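Local coordinates for protein glycoside hydrolase, GH17 family (Formosa sp. Hel1_33_131, PDB 6FCG) that probably hydrolyses internal beta-1,3-glucosidic linkages of laminarin, acting as an endo-laminarinase of glycoside hydrolase family 17, at residues G55-K60 with F64-E69; G256-E261 with M274-T279; G390-L395 with N400-T405. One frame throughout, in Å; residues are numbered along the deposited sequence.

Contacts 1 and 3 are local closures, each joining pieces of chain a few residues apart, whereas contact 2 ties a short strand and 3-10 turn to a long helix. All three are partly buried. Contact 1 mixes a tyrosine-glutamine hydrogen bond with proline packing; contact 2 is polar, an arginine gripping a glutamate and a backbone carbonyl; contact 3 is apolar, without a hydrogen bond between its segments. Contacts 1 and 3 share an element, helix 68-80: segment 64-69 runs into its start, while Phe392 and Leu395 rest on its later part. Contact 2 lies across the chain's centre from contact 1, with centres about 38 Å apart, beside a second subunit.

Contact 1 (G55-K60 with F64-E69); sequences GGYRKK and FQPSIE
The loop joining strand 50-53 to helix 68-80 doubles back where Tyr57 and Gln65 lie side by side, pointing the same way. Gln65 NE2 donates to Tyr57 OH over 3.1 Å, from the edge of the ring and near its plane, with the amide turned 72° against the phenol. The Gln65 side chain leaves the backbone away from the facing segment, and a bend at chi2 (-68°) brings its amide back to the tyrosine. Further down the ring, Tyr57 CD1 meets Pro66 CD at 3.8 Å, and Pro66 CB sits 3.5 Å from Gly56 O. This is the first beta-alpha connection of the TIM-barrel fold of family 17: Ser67, just after the proline, is the N-cap of helix 68-80. Beyond the two segments, the Tyr57 ring stacks on His95 and meets Trp357 edge-to-face. A phenylalanine here would probably keep much of the ring packing but leave Gln65 NE2 without its hydroxyl acceptor and the amide freer to turn. On the exposed flank, Lys59 CG touches Phe64 CB at 3.9 Å, the bent lysine chain then carrying its amine away from segment 64-69.

Contact 2 (G256-E261 with M274-T279); sequences GVFGDE and MNRAKT
Arg276 reaches out from its helix to meet Glu261 head-on, the two side chains coming from opposite directions with guanidinium and carboxylate planes nearly parallel (8° apart) but slightly stepped, the nitrogens lying a little out of the carboxylate plane. The grip is bidentate and end-on: NH2 of Arg276 bonds Glu261 OE1 at 3.0 Å, and NH1 of Arg276 bonds Glu261 OE2, also at 3.0 Å, each oxygen being met on its syn side. A bend at chi3 (-69°) turns this end of the guanidinium to the acid. NH2 does double duty, since it also donates to Gly256 O at 2.8 Å, a less straight bond that approaches tilted from the carbonyl plane. Phe258 stands almost upright on the guanidinium, with planes 86° apart: the ring offers its edge, CD2 lying 3.5 Å from Arg276 NH2 and over one face of the cation, toward its rim. The positive group therefore faces the ring's margin and not its pi cloud.

Glu261 is itself fixed by its own segment. Phe258 N gives an almost straight bond to Glu261 OE1 (2.9 Å) from the face of the carboxylate opposite to that met by Arg276 NH2, so two donors pinch this oxygen and restrain the carboxylate from turning. The backbone adds Glu261 N to Phe258 O at 3.1 Å, closing the turn that presents the acid. The Phe258 N-H probably helps stabilise the carboxylate's negative charge, and Gly256 O the arginine's positive one. Arg276 NE adds a weak bond to Phe254 O.

The salt bridge fastens helix 266-294 to the 3-10 turn that follows strand 257-258, while Gly256 O, just before the strand, and the Phe258 ring within it bring in the strand itself, which pairs in parallel with strand 422-423. Elsewhere on the same helical segment, Met274 packs against helix 326-342, while Asn275 and Thr279 touch Asp131 of the second subunit.

Contact 3 (G390-L395 with N400-T405); sequences GVFEGL and NPITKT
Phe392 and Ile402 press together at the buried end of this contact, their CB atoms 3.7 Å apart. The side chains meet at an angle, and the isoleucine divides its branches: CG2 reaches the ring at Phe392 CD2 (3.8 Å), while CG1 lies against Phe392 CB, also at 3.8 Å. With chi1 at -51°, CG2 of Ile402 stands opposite the backbone N, which places that methyl beside the ring. Val391 CG1 sits over the centre of one ring face, and Phe373 meets the same ring edge-to-face, so the phenylalanine is held by neighbours from both near and distant parts of the chain.

Segment 390-395 leads into a short antiparallel hairpin, strands 396-397 and 400-401, and segment 400-405 starts with its weakly bonded second strand; the chain enters the hairpin through successive turns. A Schellman motif at Gly390 ends helix 384-388; a type I turn then runs from Gly390 to Glu393, and a type II turn from Phe392 to Leu395.

Packing is looser toward the hairpin. Leu395 O comes no nearer than 3.8 Å to Pro401 CA, and its 3.9 Å separation from Ile402 N makes no hydrogen bond. The Leu395 side chain instead packs on Lys76 and Ala80 of helix 68-80. Pro401 is exposed, as are Glu393, whose side chain sets out away from segment 400-405, and Gly394 at the corner of the second turn.

Contact 1 (G55-K60 with F64-E69)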
ATOM      1  N   GLY A  55      21.640  12.997  30.461  1.00 16.19           N
ATOM      2  CA  GLY A  55      22.450  13.790  29.578  1.00 17.59           C
ATOM      3  C   GLY A  55      21.899  15.198  29.605  1.00 20.22           C
ATOM      4  O   GLY A  55      20.675  15.408  29.685  1.00 24.23           O
ATOM      5  N   GLY A  56      22.786  16.173  29.439  1.00 21.51           N
ATOM      6  CA  GLY A  56      22.492  17.597  29.605  1.00 21.37           C
ATOM      7  C   GLY A  56      22.639  18.413  28.334  1.00 21.81           C
ATOM      8  O   GLY A  56      22.535  19.631  28.360  1.00 25.30           O
ATOM      9  N   TYR A  57      22.890  17.734  27.230  1.00 22.52           N
ATOM     10  CA  TYR A  57      23.009  18.356  25.924  1.00 21.94           C
ATOM     11  C   TYR A  57      21.676  18.959  25.550  1.00 22.41           C
ATOM     12  O   TYR A  57      20.627  18.343  25.779  1.00 24.20           O
ATOM     13  CB  TYR A  57      23.388  17.318  24.876  1.00 19.94           C
ATOM     14  CG  TYR A  57      24.767  16.717  25.024  1.00 18.99           C
ATOM     15  CD1 TYR A  57      25.899  17.381  24.554  1.00 18.82           C
ATOM     16  CD2 TYR A  57      24.948  15.474  25.618  1.00 18.60           C
ATOM     17  CE1 TYR A  57      27.168  16.809  24.666  1.00 18.19           C
ATOM     18  CE2 TYR A  57      26.206  14.911  25.744  1.00 17.90           C
ATOM     19  CZ  TYR A  57      27.308  15.580  25.274  1.00 17.64           C
ATOM     20  OH  TYR A  57      28.537  15.003  25.350  1.00 17.32           O
ATOM     21  N   ARG A  58      21.736  20.175  25.015  1.00 24.48           N
ATOM     22  CA  ARG A  58      20.537  20.989  24.672  1.00 26.91           C
ATOM     23  C   ARG A  58      20.349  21.255  23.189  1.00 25.66           C
ATOM     24  O   ARG A  58      19.329  21.779  22.805  1.00 23.59           O
ATOM     25  CB  ARG A  58      20.565  22.325  25.433  1.00 28.12           C
ATOM     26  CG  ARG A  58      20.243  22.190  26.913  1.00 30.15           C
ATOM     27  CD  ARG A  58      20.922  23.259  27.729  1.00 32.35           C
ATOM     28  NE  ARG A  58      20.841  22.968  29.168  1.00 34.93           N
ATOM     29  CZ  ARG A  58      20.472  23.798  30.138  1.00 33.05           C
ATOM     30  NH1 ARG A  58      20.512  23.314  31.369  1.00 34.44           N
ATOM     31  NH2 ARG A  58      20.090  25.051  29.927  1.00 32.08           N
ATOM     32  N   LYS A  59      21.314  20.848  22.362  1.00 28.70           N
ATOM     33  CA  LYS A  59      21.294  21.117  20.925  1.00 29.82           C
ATOM     34  C   LYS A  59      21.405  19.816  20.147  1.00 27.53           C
ATOM     35  O   LYS A  59      21.603  18.748  20.722  1.00 26.10           O
ATOM     36  CB  LYS A  59      22.454  22.029  20.539  1.00 33.75           C
ATOM     37  CG  LYS A  59      22.599  23.311  21.354  1.00 36.38           C
ATOM     38  CD  LYS A  59      21.886  24.493  20.731  1.00 41.61           C
ATOM     39  CE  LYS A  59      22.171  25.740  21.541  1.00 46.95           C
ATOM     40  NZ  LYS A  59      21.288  26.856  21.107  1.00 53.34           N
ATOM     41  N   LYS A  60      21.300  19.929  18.824  1.00 26.64           N
ATOM     42  CA  LYS A  60      21.246  18.777  17.930  1.00 26.28           C
ATOM     43  C   LYS A  60      22.606  18.112  17.647  1.00 23.62           C
ATOM     44  O   LYS A  60      22.685  17.193  16.832  1.00 23.52           O
ATOM     45  CB  LYS A  60      20.587  19.181  16.614  1.00 28.45           C
ATOM     46  CG  LYS A  60      19.160  19.703  16.735  1.00 32.06           C
ATOM     47  CD  LYS A  60      18.673  20.176  15.359  1.00 35.16           C
ATOM     48  CE  LYS A  60      17.368  20.957  15.412  1.00 36.94           C
ATOM     49  NZ  LYS A  60      16.205  20.033  15.324  1.00 40.23           N
ATOM     50  N   PHE A  64      28.182  20.838  20.708  1.00 25.66           N
ATOM     51  CA  PHE A  64      27.734  21.885  21.608  1.00 27.68           C
ATOM     52  C   PHE A  64      27.613  21.327  23.034  1.00 25.71           C
ATOM     53  O   PHE A  64      26.531  20.926  23.499  1.00 25.79           O
ATOM     54  CB  PHE A  64      26.395  22.496  21.114  1.00 31.64           C
ATOM     55  CG  PHE A  64      26.458  23.108  19.714  1.00 33.46           C
ATOM     56  CD1 PHE A  64      27.093  24.331  19.494  1.00 33.34           C
ATOM     57  CD2 PHE A  64      25.850  22.455  18.614  1.00 35.44           C
ATOM     58  CE1 PHE A  64      27.133  24.888  18.223  1.00 34.32           C
ATOM     59  CE2 PHE A  64      25.890  23.006  17.343  1.00 34.37           C
ATOM     60  CZ  PHE A  64      26.527  24.228  17.151  1.00 35.87           C
ATOM     61  N   GLN A  65      28.746  21.298  23.723  1.00 24.56           N
ATOM     62  CA  GLN A  65      28.811  20.844  25.125  1.00 25.35           C
ATOM     63  C   GLN A  65      28.074  21.797  26.053  1.00 24.48           C
ATOM     64  O   GLN A  65      28.252  23.001  25.945  1.00 26.79           O
ATOM     65  CB  GLN A  65      30.263  20.749  25.611  1.00 25.31           C
ATOM     66  CG  GLN A  65      31.038  19.575  25.018  1.00 25.02           C
ATOM     67  CD  GLN A  65      30.524  18.228  25.516  1.00 26.71           C
ATOM     68  OE1 GLN A  65      30.047  18.106  26.645  1.00 25.71           O
ATOM     69  NE2 GLN A  65      30.585  17.214  24.659  1.00 28.04           N
ATOM     70  N   PRO A  66      27.231  21.272  26.941  1.00 22.59           N
ATOM     71  CA  PRO A  66      26.652  22.187  27.894  1.00 23.11           C
ATOM     72  C   PRO A  66      27.725  22.709  28.866  1.00 24.30           C
ATOM     73  O   PRO A  66      28.702  22.028  29.151  1.00 23.30           O
ATOM     74  CB  PRO A  66      25.622  21.321  28.612  1.00 22.72           C
ATOM     75  CG  PRO A  66      26.223  19.960  28.595  1.00 22.74           C
ATOM     76  CD  PRO A  66      26.958  19.870  27.286  1.00 22.70           C
ATOM     77  N   SER A  67      27.534  23.928  29.338  1.00 25.88           N
ATOM     78  CA  SER A  67      28.433  24.536  30.324  1.00 26.31           C
ATOM     79  C   SER A  67      28.172  23.969  31.727  1.00 26.18           C
ATOM     80  O   SER A  67      27.107  23.414  31.997  1.00 26.12           O
ATOM     81  CB  SER A  67      28.238  26.065  30.332  1.00 25.23           C
ATOM     82  OG  SER A  67      27.000  26.420  30.927  1.00 24.27           O
ATOM     83  N   ILE A  68      29.130  24.172  32.612  1.00 26.48           N
ATOM     84  CA  ILE A  68      28.977  23.830  34.021  1.00 28.76           C
ATOM     85  C   ILE A  68      27.756  24.541  34.636  1.00 28.85           C
ATOM     86  O   ILE A  68      27.021  23.915  35.389  1.00 27.94           O
ATOM     87  CB  ILE A  68      30.306  24.094  34.812  1.00 30.59           C
ATOM     88  CG1 ILE A  68      31.342  23.017  34.446  1.00 31.58           C
ATOM     89  CG2 ILE A  68      30.100  24.056  36.316  1.00 30.43           C
ATOM     90  CD1 ILE A  68      32.746  23.547  34.278  1.00 34.59           C
ATOM     91  N   GLU A  69      27.534  25.808  34.277  1.00 30.92           N
ATOM     92  CA  GLU A  69      26.375  26.606  34.732  1.00 35.57           C
ATOM     93  C   GLU A  69      25.067  25.867  34.294  1.00 32.66           C
ATOM     94  O   GLU A  69      24.153  25.636  35.119  1.00 31.51           O
ATOM     95  CB  GLU A  69      26.503  28.154  34.209  1.00 39.87           C
ATOM     96  CG  GLU A  69      27.599  28.981  34.949  1.00 50.52           C
ATOM     97  CD  GLU A  69      28.997  29.000  34.289  1.00 60.67           C
ATOM     98  OE1 GLU A  69      29.488  27.914  33.880  1.00 60.94           O
ATOM     99  OE2 GLU A  69      29.637  30.099  34.241  1.00 70.62           O
TER

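Contact 2 (G256-E261 with M274-T279)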
ATOM      1  N   GLY A 256      -1.502  -4.675  22.889  1.00 23.48           N
ATOM      2  CA  GLY A 256      -2.756  -4.433  22.228  1.00 25.82           C
ATOM      3  C   GLY A 256      -3.933  -4.351  23.170  1.00 29.22           C
ATOM      4  O   GLY A 256      -3.782  -4.313  24.391  1.00 27.68           O
ATOM      5  N   VAL A 257      -5.111  -4.251  22.562  1.00 34.71           N
ATOM      6  CA  VAL A 257      -6.391  -4.431  23.247  1.00 37.53           C
ATOM      7  C   VAL A 257      -6.907  -5.756  22.710  1.00 36.33           C
ATOM      8  O   VAL A 257      -7.098  -5.900  21.493  1.00 37.28           O
ATOM      9  CB  VAL A 257      -7.355  -3.277  22.926  1.00 38.47           C
ATOM     10  CG1 VAL A 257      -8.673  -3.458  23.650  1.00 39.52           C
ATOM     11  CG2 VAL A 257      -6.732  -1.956  23.337  1.00 38.98           C
ATOM     12  N   PHE A 258      -7.094  -6.724  23.613  1.00 37.00           N
ATOM     13  CA  PHE A 258      -7.372  -8.132  23.241  1.00 37.76           C
ATOM     14  C   PHE A 258      -8.775  -8.547  23.665  1.00 36.91           C
ATOM     15  O   PHE A 258      -9.225  -8.244  24.782  1.00 38.50           O
ATOM     16  CB  PHE A 258      -6.351  -9.089  23.886  1.00 37.61           C
ATOM     17  CG  PHE A 258      -4.914  -8.908  23.404  1.00 35.91           C
ATOM     18  CD1 PHE A 258      -4.431  -9.636  22.315  1.00 36.43           C
ATOM     19  CD2 PHE A 258      -4.049  -8.045  24.060  1.00 32.88           C
ATOM     20  CE1 PHE A 258      -3.117  -9.488  21.884  1.00 36.89           C
ATOM     21  CE2 PHE A 258      -2.752  -7.889  23.633  1.00 32.84           C
ATOM     22  CZ  PHE A 258      -2.277  -8.618  22.545  1.00 35.04           C
ATOM     23  N   GLY A 259      -9.469  -9.227  22.758  1.00 40.05           N
ATOM     24  CA  GLY A 259     -10.817  -9.780  22.992  1.00 42.93           C
ATOM     25  C   GLY A 259     -11.818  -8.898  23.731  1.00 42.76           C
ATOM     26  O   GLY A 259     -12.083  -7.768  23.317  1.00 44.77           O
ATOM     27  N   ASP A 260     -12.338  -9.433  24.835  1.00 46.88           N
ATOM     28  CA  ASP A 260     -13.356  -8.785  25.665  1.00 52.30           C
ATOM     29  C   ASP A 260     -13.008  -7.394  26.148  1.00 50.79           C
ATOM     30  O   ASP A 260     -13.914  -6.651  26.529  1.00 51.19           O
ATOM     31  CB  ASP A 260     -13.680  -9.656  26.895  1.00 60.68           C
ATOM     32  CG  ASP A 260     -14.651 -10.791  26.569  1.00 68.83           C
ATOM     33  OD1 ASP A 260     -15.682 -10.535  25.908  1.00 69.86           O
ATOM     34  OD2 ASP A 260     -14.380 -11.944  26.974  1.00 76.41           O
ATOM     35  N   GLU A 261     -11.714  -7.048  26.147  1.00 51.02           N
ATOM     36  CA  GLU A 261     -11.236  -5.708  26.538  1.00 51.04           C
ATOM     37  C   GLU A 261     -11.855  -4.554  25.733  1.00 51.33           C
ATOM     38  O   GLU A 261     -11.989  -3.451  26.262  1.00 52.59           O
ATOM     39  CB  GLU A 261      -9.702  -5.629  26.486  1.00 50.93           C
ATOM     40  CG  GLU A 261      -8.999  -6.390  27.607  1.00 49.57           C
ATOM     41  CD  GLU A 261      -7.546  -6.727  27.315  1.00 49.49           C
ATOM     42  OE1 GLU A 261      -6.900  -6.083  26.439  1.00 60.18           O
ATOM     43  OE2 GLU A 261      -7.033  -7.667  27.956  1.00 47.44           O
ATOM     44  N   MET A 274      -0.895  -1.208  29.289  1.00 27.98           N
ATOM     45  CA  MET A 274       0.315  -0.736  29.911  1.00 29.21           C
ATOM     46  C   MET A 274       0.804  -1.652  31.036  1.00 30.56           C
ATOM     47  O   MET A 274       2.018  -1.805  31.213  1.00 32.02           O
ATOM     48  CB  MET A 274       0.169   0.702  30.413  1.00 29.34           C
ATOM     49  CG  MET A 274       0.110   1.748  29.305  1.00 31.05           C
ATOM     50  SD  MET A 274       1.362   1.559  28.022  1.00 32.34           S
ATOM     51  CE  MET A 274       2.826   1.951  28.973  1.00 30.98           C
ATOM     52  N   ASN A 275      -0.106  -2.273  31.773  1.00 30.75           N
ATOM     53  CA  ASN A 275       0.305  -3.286  32.724  1.00 32.01           C
ATOM     54  C   ASN A 275       1.016  -4.467  32.068  1.00 31.20           C
ATOM     55  O   ASN A 275       1.985  -4.991  32.605  1.00 32.55           O
ATOM     56  CB  ASN A 275      -0.862  -3.783  33.566  1.00 34.71           C
ATOM     57  CG  ASN A 275      -0.381  -4.650  34.717  1.00 37.97           C
ATOM     58  OD1 ASN A 275       0.019  -4.137  35.764  1.00 43.39           O
ATOM     59  ND2 ASN A 275      -0.404  -5.969  34.529  1.00 38.18           N
ATOM     60  N   ARG A 276       0.552  -4.887  30.900  1.00 31.15           N
ATOM     61  CA  ARG A 276       1.249  -5.943  30.171  1.00 32.31           C
ATOM     62  C   ARG A 276       2.693  -5.533  29.805  1.00 30.77           C
ATOM     63  O   ARG A 276       3.588  -6.386  29.788  1.00 32.83           O
ATOM     64  CB  ARG A 276       0.462  -6.391  28.922  1.00 35.87           C
ATOM     65  CG  ARG A 276      -0.573  -7.488  29.168  1.00 36.38           C
ATOM     66  CD  ARG A 276      -1.160  -8.001  27.846  1.00 37.80           C
ATOM     67  NE  ARG A 276      -2.002  -6.985  27.203  1.00 38.19           N
ATOM     68  CZ  ARG A 276      -3.317  -6.825  27.387  1.00 38.82           C
ATOM     69  NH1 ARG A 276      -4.007  -7.628  28.187  1.00 39.61           N
ATOM     70  NH2 ARG A 276      -3.965  -5.840  26.766  1.00 39.96           N
ATOM     71  N   ALA A 277       2.890  -4.259  29.478  1.00 26.87           N
ATOM     72  CA  ALA A 277       4.194  -3.724  29.149  1.00 25.85           C
ATOM     73  C   ALA A 277       5.131  -3.777  30.341  1.00 26.54           C
ATOM     74  O   ALA A 277       6.322  -4.104  30.205  1.00 26.00           O
ATOM     75  CB  ALA A 277       4.060  -2.290  28.646  1.00 25.94           C
ATOM     76  N   LYS A 278       4.614  -3.412  31.506  1.00 26.25           N
ATOM     77  CA  LYS A 278       5.378  -3.517  32.745  1.00 27.83           C
ATOM     78  C   LYS A 278       5.764  -4.968  33.011  1.00 28.48           C
ATOM     79  O   LYS A 278       6.910  -5.283  33.257  1.00 27.30           O
ATOM     80  CB  LYS A 278       4.572  -2.971  33.910  1.00 30.85           C
ATOM     81  CG  LYS A 278       5.124  -3.272  35.292  1.00 32.80           C
ATOM     82  CD  LYS A 278       4.001  -3.773  36.178  1.00 37.79           C
ATOM     83  CE  LYS A 278       4.449  -3.751  37.626  1.00 45.14           C
ATOM     84  NZ  LYS A 278       3.474  -4.382  38.556  1.00 48.71           N
ATOM     85  N   THR A 279       4.799  -5.853  32.937  1.00 29.90           N
ATOM     86  CA  THR A 279       5.038  -7.265  33.186  1.00 30.93           C
ATOM     87  C   THR A 279       6.058  -7.882  32.253  1.00 30.42           C
ATOM     88  O   THR A 279       6.832  -8.777  32.642  1.00 31.82           O
ATOM     89  CB  THR A 279       3.654  -7.949  33.037  1.00 32.09           C
ATOM     90  OG1 THR A 279       2.979  -7.900  34.297  1.00 32.82           O
ATOM     91  CG2 THR A 279       3.765  -9.350  32.529  1.00 32.07           C
TER

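Contact 3 (G390-L395 with N400-T405)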
ATOM      1  N   GLY A 390       4.816  22.647  43.840  1.00 36.07           N
ATOM      2  CA  GLY A 390       5.841  23.672  43.987  1.00 35.13           C
ATOM      3  C   GLY A 390       7.281  23.173  44.076  1.00 35.04           C
ATOM      4  O   GLY A 390       8.191  23.961  44.332  1.00 38.26           O
ATOM      5  N   VAL A 391       7.502  21.891  43.802  1.00 32.94           N
ATOM      6  CA  VAL A 391       8.820  21.264  43.902  1.00 31.61           C
ATOM      7  C   VAL A 391       9.909  21.982  43.081  1.00 30.29           C
ATOM      8  O   VAL A 391      11.060  22.025  43.511  1.00 28.57           O
ATOM      9  CB  VAL A 391       8.732  19.753  43.521  1.00 34.29           C
ATOM     10  CG1 VAL A 391      10.105  19.085  43.394  1.00 34.38           C
ATOM     11  CG2 VAL A 391       7.920  19.002  44.572  1.00 33.51           C
ATOM     12  N   PHE A 392       9.550  22.551  41.924  1.00 29.62           N
ATOM     13  CA  PHE A 392      10.525  23.217  41.055  1.00 28.44           C
ATOM     14  C   PHE A 392      10.465  24.722  41.136  1.00 28.73           C
ATOM     15  O   PHE A 392      11.031  25.415  40.316  1.00 27.20           O
ATOM     16  CB  PHE A 392      10.337  22.809  39.595  1.00 26.81           C
ATOM     17  CG  PHE A 392      10.329  21.336  39.382  1.00 26.40           C
ATOM     18  CD1 PHE A 392      11.491  20.595  39.519  1.00 27.40           C
ATOM     19  CD2 PHE A 392       9.159  20.672  39.080  1.00 26.41           C
ATOM     20  CE1 PHE A 392      11.475  19.214  39.351  1.00 25.96           C
ATOM     21  CE2 PHE A 392       9.140  19.289  38.912  1.00 24.84           C
ATOM     22  CZ  PHE A 392      10.293  18.565  39.052  1.00 24.08           C
ATOM     23  N   GLU A 393       9.795  25.255  42.134  1.00 30.10           N
ATOM     24  CA  GLU A 393       9.645  26.700  42.222  1.00 31.46           C
ATOM     25  C   GLU A 393      11.004  27.436  42.448  1.00 29.63           C
ATOM     26  O   GLU A 393      11.856  27.005  43.240  1.00 29.31           O
ATOM     27  CB  GLU A 393       8.545  26.956  43.227  1.00 35.68           C
ATOM     28  CG  GLU A 393       8.203  28.423  43.402  1.00 41.32           C
ATOM     29  CD  GLU A 393       6.774  28.764  43.082  1.00 42.80           C
ATOM     30  OE1 GLU A 393       5.846  28.094  43.574  1.00 46.79           O
ATOM     31  OE2 GLU A 393       6.593  29.751  42.355  1.00 45.25           O
ATOM     32  N   GLY A 394      11.239  28.485  41.660  1.00 28.33           N
ATOM     33  CA  GLY A 394      12.503  29.221  41.688  1.00 27.53           C
ATOM     34  C   GLY A 394      13.596  28.649  40.795  1.00 27.16           C
ATOM     35  O   GLY A 394      14.656  29.280  40.640  1.00 27.62           O
ATOM     36  N   LEU A 395      13.358  27.462  40.222  1.00 23.51           N
ATOM     37  CA  LEU A 395      14.332  26.785  39.373  1.00 21.69           C
ATOM     38  C   LEU A 395      14.059  27.086  37.937  1.00 22.26           C
ATOM     39  O   LEU A 395      12.927  27.325  37.531  1.00 24.23           O
ATOM     40  CB  LEU A 395      14.283  25.279  39.625  1.00 20.84           C
ATOM     41  CG  LEU A 395      14.818  24.810  41.006  1.00 19.91           C
ATOM     42  CD1 LEU A 395      14.737  23.284  41.003  1.00 19.95           C
ATOM     43  CD2 LEU A 395      16.199  25.300  41.434  1.00 18.41           C
ATOM     44  N   ASN A 400      14.109  29.501  31.344  1.00 32.92           N
ATOM     45  CA  ASN A 400      12.673  29.170  31.485  1.00 32.86           C
ATOM     46  C   ASN A 400      12.296  28.578  32.835  1.00 33.86           C
ATOM     47  O   ASN A 400      13.018  27.717  33.348  1.00 38.99           O
ATOM     48  CB  ASN A 400      12.254  28.191  30.401  1.00 30.68           C
ATOM     49  CG  ASN A 400      12.649  28.674  29.031  1.00 29.19           C
ATOM     50  OD1 ASN A 400      12.566  29.853  28.742  1.00 29.22           O
ATOM     51  ND2 ASN A 400      13.089  27.770  28.184  1.00 29.04           N
ATOM     52  N   PRO A 401      11.145  29.003  33.405  1.00 33.59           N
ATOM     53  CA  PRO A 401      10.666  28.288  34.598  1.00 33.41           C
ATOM     54  C   PRO A 401      10.101  26.920  34.228  1.00 34.58           C
ATOM     55  O   PRO A 401       9.773  26.679  33.060  1.00 34.03           O
ATOM     56  CB  PRO A 401       9.572  29.198  35.165  1.00 31.73           C
ATOM     57  CG  PRO A 401       9.471  30.357  34.231  1.00 32.28           C
ATOM     58  CD  PRO A 401      10.214  30.056  32.985  1.00 31.14           C
ATOM     59  N   ILE A 402       9.993  26.039  35.221  1.00 33.98           N
ATOM     60  CA  ILE A 402       9.495  24.703  34.987  1.00 33.60           C
ATOM     61  C   ILE A 402       7.976  24.735  34.938  1.00 35.07           C
ATOM     62  O   ILE A 402       7.292  24.734  35.953  1.00 34.66           O
ATOM     63  CB  ILE A 402      10.012  23.689  36.014  1.00 34.82           C
ATOM     64  CG1 ILE A 402      11.537  23.764  36.138  1.00 35.85           C
ATOM     65  CG2 ILE A 402       9.605  22.280  35.622  1.00 34.63           C
ATOM     66  CD1 ILE A 402      12.309  23.722  34.835  1.00 38.18           C
ATOM     67  N   THR A 403       7.483  24.696  33.709  1.00 37.38           N
ATOM     68  CA  THR A 403       6.077  24.806  33.353  1.00 35.78           C
ATOM     69  C   THR A 403       5.536  23.434  32.964  1.00 35.64           C
ATOM     70  O   THR A 403       6.289  22.552  32.562  1.00 38.67           O
ATOM     71  CB  THR A 403       5.992  25.819  32.209  1.00 36.16           C
ATOM     72  OG1 THR A 403       5.907  27.087  32.820  1.00 38.16           O
ATOM     73  CG2 THR A 403       4.805  25.654  31.288  1.00 39.60           C
ATOM     74  N   LYS A 404       4.234  23.240  33.125  1.00 33.68           N
ATOM     75  CA  LYS A 404       3.562  22.041  32.632  1.00 29.55           C
ATOM     76  C   LYS A 404       3.397  22.070  31.119  1.00 27.33           C
ATOM     77  O   LYS A 404       3.076  23.107  30.554  1.00 28.01           O
ATOM     78  CB  LYS A 404       2.211  21.904  33.307  1.00 31.65           C
ATOM     79  CG  LYS A 404       2.285  21.295  34.705  1.00 33.63           C
ATOM     80  CD  LYS A 404       1.454  22.005  35.768  1.00 36.19           C
ATOM     81  CE  LYS A 404       0.005  22.211  35.376  1.00 39.54           C
ATOM     82  NZ  LYS A 404      -0.860  22.577  36.527  1.00 41.38           N
ATOM     83  N   THR A 405       3.632  20.928  30.457  1.00 26.29           N
ATOM     84  CA  THR A 405       3.278  20.744  29.022  1.00 25.64           C
ATOM     85  C   THR A 405       1.772  20.826  28.895  1.00 25.13           C
ATOM     86  O   THR A 405       1.083  20.596  29.888  1.00 23.79           O
ATOM     87  CB  THR A 405       3.719  19.365  28.440  1.00 25.48           C
ATOM     88  OG1 THR A 405       3.218  18.309  29.260  1.00 24.34           O
ATOM     89  CG2 THR A 405       5.256  19.250  28.338  1.00 25.99           C
TER